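PDB 3EC9: uncharacterized NTF2-like protein from Burkholderia thailandensis E264, which is of unknown function but belongs to the SnoaL-like branch of the NTF2 superfamily, whose cone-shaped folds commonly enclose a pocket for small ligands. Local coordinates for residues B[25-29]-B[30-34]; B[84-88]-B[89-93]. One frame throughout, in Å; residues are numbered along the deposited sequence. Where two conformers were deposited one is given.

Contact 1 of 2, residues B[25-29]-B[30-34]; sequences SDRHD and PAAMM
S25, in the last turn of helix 14-26, lies against the side chain of M33, a selenomethionine: its CB is 4.0 Å from CG of M33, whose far end is uncertain, while OG of S25 turns to a bound glycerol. R27 is where the chain leaves the helix. Its extended side chain carries NH2 to OD2 of D29 at 2.8 Å, a salt bridge made nearly in the guanidinium plane and on the anti side of the carboxylate; the same NH2 sits 3.5 Å from CB of A32. H28, with positive phi, is the C' residue of a Schellman motif that closes the helix, and the carbonyl O of S25 lies over one face of its ring, 3.8 Å above the plane and near the centre. D29 then starts helix 30-34 as its N-cap. Its carboxylate points away from its own N (chi1 -180°) and over the first turn: OD1 accepts a weak but straight bond from A32 N at 3.3 Å, and a water that donates to OD1 accepts in turn from A31 N. The backbone O of D29 takes the N-H of M33 at 2.9 Å, the first i to i+4 bond of the new helix. One carboxylate thus serves both cap and salt bridge, and its negative charge would be expected to interact favourably with the partly positive N-terminal end of the helix while R27 partly balances it.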
loop_
_atom_site.group_PDB
_atom_site.type_symbol
_atom_site.label_atom_id
_atom_site.label_comp_id
_atom_site.label_asym_id
_atom_site.label_seq_id
_atom_site.Cartn_x
_atom_site.Cartn_y
_atom_site.Cartn_z
ATOM N N SER B 25 11.918 -14.647 -5.335
ATOM C CA SER B 25 10.546 -14.657 -5.867
ATOM C C SER B 25 10.542 -14.383 -7.359
ATOM O O SER B 25 9.785 -15.015 -8.119
ATOM C CB SER B 25 9.705 -13.609 -5.130
ATOM O OG SER B 25 8.395 -13.589 -5.640
ATOM N N ASP B 26 11.367 -13.452 -7.788
ATOM C CA ASP B 26 11.453 -13.118 -9.181
ATOM C C ASP B 26 11.911 -14.311 -10.039
ATOM O O ASP B 26 11.433 -14.518 -11.159
ATOM C CB ASP B 26 12.379 -11.944 -9.385
ATOM C CG ASP B 26 12.304 -11.395 -10.786
ATOM O OD1 ASP B 26 11.178 -11.125 -11.256
ATOM O OD2 ASP B 26 13.360 -11.255 -11.413
ATOM N N ARG B 27 12.799 -15.121 -9.498
ATOM C CA ARG B 27 13.335 -16.243 -10.291
ATOM C C ARG B 27 12.599 -17.559 -9.987
ATOM O O ARG B 27 12.967 -18.613 -10.494
ATOM C CB ARG B 27 14.864 -16.337 -10.123
ATOM C CG ARG B 27 15.281 -16.749 -8.778
ATOM C CD ARG B 27 16.793 -16.757 -8.552
ATOM N NE ARG B 27 16.987 -17.482 -7.299
ATOM C CZ ARG B 27 17.347 -16.961 -6.132
ATOM N NH1 ARG B 27 17.669 -15.682 -6.003
ATOM N NH2 ARG B 27 17.393 -17.763 -5.079
ATOM N N HIS B 28 11.525 -17.471 -9.207
ATOM C CA HIS B 28 10.661 -18.567 -8.857
ATOM C C HIS B 28 11.375 -19.718 -8.176
ATOM O O HIS B 28 11.202 -20.885 -8.528
ATOM C CB HIS B 28 9.851 -19.011 -10.070
ATOM C CG HIS B 28 9.013 -17.908 -10.635
ATOM N ND1 HIS B 28 7.764 -17.601 -10.143
ATOM C CD2 HIS B 28 9.278 -16.997 -11.601
ATOM C CE1 HIS B 28 7.280 -16.566 -10.809
ATOM N NE2 HIS B 28 8.180 -16.181 -11.698
ATOM N N ASP B 29 12.120 -19.357 -7.132
ATOM C CA ASP B 29 12.790 -20.298 -6.264
ATOM C C ASP B 29 12.077 -20.360 -4.921
ATOM O O ASP B 29 12.465 -19.675 -3.983
ATOM C CB ASP B 29 14.226 -19.798 -6.098
ATOM C CG ASP B 29 15.066 -20.680 -5.216
ATOM O OD1 ASP B 29 14.552 -21.687 -4.683
ATOM O OD2 ASP B 29 16.262 -20.345 -5.058
ATOM N N PRO B 30 11.018 -21.173 -4.802
ATOM C CA PRO B 30 10.232 -21.154 -3.556
ATOM C C PRO B 30 10.981 -21.559 -2.309
ATOM O O PRO B 30 10.644 -21.050 -1.245
ATOM C CB PRO B 30 9.102 -22.156 -3.823
ATOM C CG PRO B 30 9.565 -22.970 -4.946
ATOM C CD PRO B 30 10.491 -22.153 -5.772
ATOM N N ALA B 31 11.984 -22.434 -2.402
ATOM C CA ALA B 31 12.790 -22.776 -1.238
ATOM C C ALA B 31 13.489 -21.541 -0.699
ATOM O O ALA B 31 13.414 -21.244 0.498
ATOM C CB ALA B 31 13.835 -23.852 -1.573
ATOM N N ALA B 32 14.138 -20.788 -1.579
ATOM C CA ALA B 32 14.798 -19.537 -1.147
ATOM C C ALA B 32 13.777 -18.460 -0.734
ATOM O O ALA B 32 14.005 -17.736 0.233
ATOM C CB ALA B 32 15.749 -18.988 -2.249
HETATM N N MSE B 33 12.665 -18.345 -1.454
HETATM C CA MSE B 33 11.617 -17.392 -1.058
HETATM C C MSE B 33 11.231 -17.537 0.394
HETATM O O MSE B 33 11.082 -16.535 1.100
HETATM C CB MSE B 33 10.351 -17.615 -1.852
HETATM C CG MSE B 33 10.387 -17.035 -3.217
HETATM SE SE MSE B 33 8.638 -17.370 -3.964
HETATM C CE MSE B 33 9.166 -17.511 -5.806
HETATM N N MSE B 34 11.038 -18.786 0.825
HETATM C CA MSE B 34 10.504 -19.077 2.149
HETATM C C MSE B 34 11.565 -19.356 3.229
HETATM O O MSE B 34 11.231 -19.566 4.394
HETATM C CB MSE B 34 9.512 -20.275 2.092
HETATM C CG MSE B 34 8.323 -20.127 1.156
HETATM SE SE MSE B 34 6.980 -18.899 1.924
HETATM C CE MSE B 34 7.532 -17.384 0.960
HETATM O O HOH W 1 13.021 -24.125 -4.713
#

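Contact 2 of 2, residues B[84-88]-B[89-93]; sequences HDAGD and TVIGV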
loop_
_atom_site.group_PDB
_atom_site.type_symbol
_atom_site.label_atom_id
_atom_site.label_comp_id
_atom_site.label_asym_id
_atom_site.label_seq_id
_atom_site.Cartn_x
_atom_site.Cartn_y
_atom_site.Cartn_z
ATOM N N HIS B 84 12.485 0.466 0.922
ATOM C CA HIS B 84 12.723 1.473 1.932
ATOM C C HIS B 84 13.089 0.803 3.234
ATOM O O HIS B 84 12.351 -0.040 3.739
ATOM C CB HIS B 84 11.503 2.370 2.132
ATOM C CG HIS B 84 11.012 3.024 0.876
ATOM N ND1 HIS B 84 11.780 3.905 0.138
ATOM C CD2 HIS B 84 9.881 2.815 0.167
ATOM C CE1 HIS B 84 11.089 4.260 -0.941
ATOM N NE2 HIS B 84 9.929 3.622 -0.937
ATOM N N ASP B 85 14.245 1.183 3.766
ATOM C CA ASP B 85 14.815 0.577 4.964
ATOM C C ASP B 85 14.369 1.377 6.182
ATOM O O ASP B 85 14.921 2.433 6.447
ATOM C CB ASP B 85 16.364 0.589 4.818
ATOM C CG ASP B 85 17.075 -0.194 5.902
ATOM O OD1 ASP B 85 16.450 -0.555 6.899
ATOM O OD2 ASP B 85 18.313 -0.442 5.766
ATOM N N ALA B 86 13.410 0.846 6.960
ATOM C CA ALA B 86 12.978 1.459 8.231
ATOM C C ALA B 86 13.423 0.558 9.406
ATOM O O ALA B 86 12.734 0.398 10.428
ATOM C CB ALA B 86 11.433 1.668 8.220
ATOM N N GLY B 87 14.572 -0.079 9.259
ATOM C CA GLY B 87 15.174 -0.810 10.376
ATOM C C GLY B 87 14.658 -2.229 10.459
ATOM O O GLY B 87 14.942 -3.057 9.581
ATOM N N ASP B 88 13.823 -2.506 11.450
ATOM C CA ASP B 88 13.209 -3.823 11.549
ATOM C C ASP B 88 12.051 -3.978 10.593
ATOM O O ASP B 88 11.617 -5.101 10.319
ATOM C CB ASP B 88 12.714 -4.087 12.957
ATOM C CG ASP B 88 13.860 -4.189 13.968
ATOM O OD1 ASP B 88 14.984 -4.547 13.551
ATOM O OD2 ASP B 88 13.604 -3.883 15.156
ATOM N N THR B 89 11.529 -2.852 10.112
ATOM C CA THR B 89 10.508 -2.867 9.065
ATOM C C THR B 89 11.165 -2.474 7.746
ATOM O O THR B 89 12.139 -1.692 7.707
ATOM C CB THR B 89 9.296 -1.929 9.386
ATOM O OG1 THR B 89 8.366 -1.901 8.289
ATOM C CG2 THR B 89 9.762 -0.549 9.646
ATOM N N VAL B 90 10.643 -3.044 6.665
ATOM C CA VAL B 90 11.170 -2.774 5.329
ATOM C C VAL B 90 9.929 -2.623 4.443
ATOM O O VAL B 90 8.991 -3.395 4.625
ATOM C CB VAL B 90 12.019 -3.922 4.824
ATOM C CG1 VAL B 90 12.623 -3.624 3.407
ATOM C CG2 VAL B 90 13.118 -4.246 5.861
ATOM N N ILE B 91 9.907 -1.646 3.526
ATOM C CA ILE B 91 8.733 -1.446 2.663
ATOM C C ILE B 91 9.172 -1.542 1.199
ATOM O O ILE B 91 9.963 -0.725 0.713
ATOM C CB ILE B 91 8.020 -0.074 2.940
ATOM C CG1 ILE B 91 7.608 0.003 4.419
ATOM C CG2 ILE B 91 6.813 0.140 2.017
ATOM C CD1 ILE B 91 8.692 0.474 5.420
ATOM N N GLY B 92 8.618 -2.530 0.494
ATOM C CA GLY B 92 8.854 -2.697 -0.944
ATOM C C GLY B 92 7.752 -1.982 -1.721
ATOM O O GLY B 92 6.603 -1.926 -1.251
ATOM N N VAL B 93 8.082 -1.374 -2.864
ATOM C CA VAL B 93 7.075 -0.712 -3.686
ATOM C C VAL B 93 7.360 -1.126 -5.109
ATOM O O VAL B 93 8.520 -1.235 -5.525
ATOM C CB VAL B 93 7.148 0.806 -3.566
ATOM C CG1 VAL B 93 6.113 1.462 -4.515
ATOM C CG2 VAL B 93 6.997 1.279 -2.104
#
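I91 reaches back with CD1 to CB of A86, 4.1 Å away, and on the same face the H84 ring meets CG2 of V93 with its edge, NE2 to CG2 being 3.9 Å. T89, modelled in two conformers, also neighbours A86 here, though the spacing of their methyls is doubtful. In the conformer described, chi1 of 176° sets OG1 of T89 where it bonds to the backbone O of W115 on the next strand. Beneath these side chains the backbones pair antiparallel: H84 and I91 exchange two bonds. A86 N gives a more bent bond (134°) to T89 O, and the return bond from T89 N is weak. The type II' turn from A86 to T89 joins the strands through G87, whose N-H is held by OD1 of D85 at 3.1 Å in an Asx turn. A single side-chain bond from D85 therefore braces G87 at the turn, alongside the cross-strand backbone bonds, while H84, T89, I91 and V93 present a face that mixes polar and apolar side chains and packs on the second subunit, where I91 meets its own counterpart.

Contacts 1 and 2 are separate turns of one chain, their centres about 20 Å apart and their nearest atoms about 12 Å apart. Contact 1 turns the chain from helix 14-26 into helix 30-34, contact 2 reverses it between two strands of the curved sheet. Helix 14-26 relates them: its C-terminal end enters contact 1, while P14, Y15 and V18 near its start touch D85 and V90 of contact 2. They also face different surroundings, since H84, T89, I91 and V93 pack on the second subunit whereas no other chain of the assembly touches 25-34. Glycerol and acetate, probably from the crystallisation liquor, lie beside S25 and D29; they do not establish a functional site.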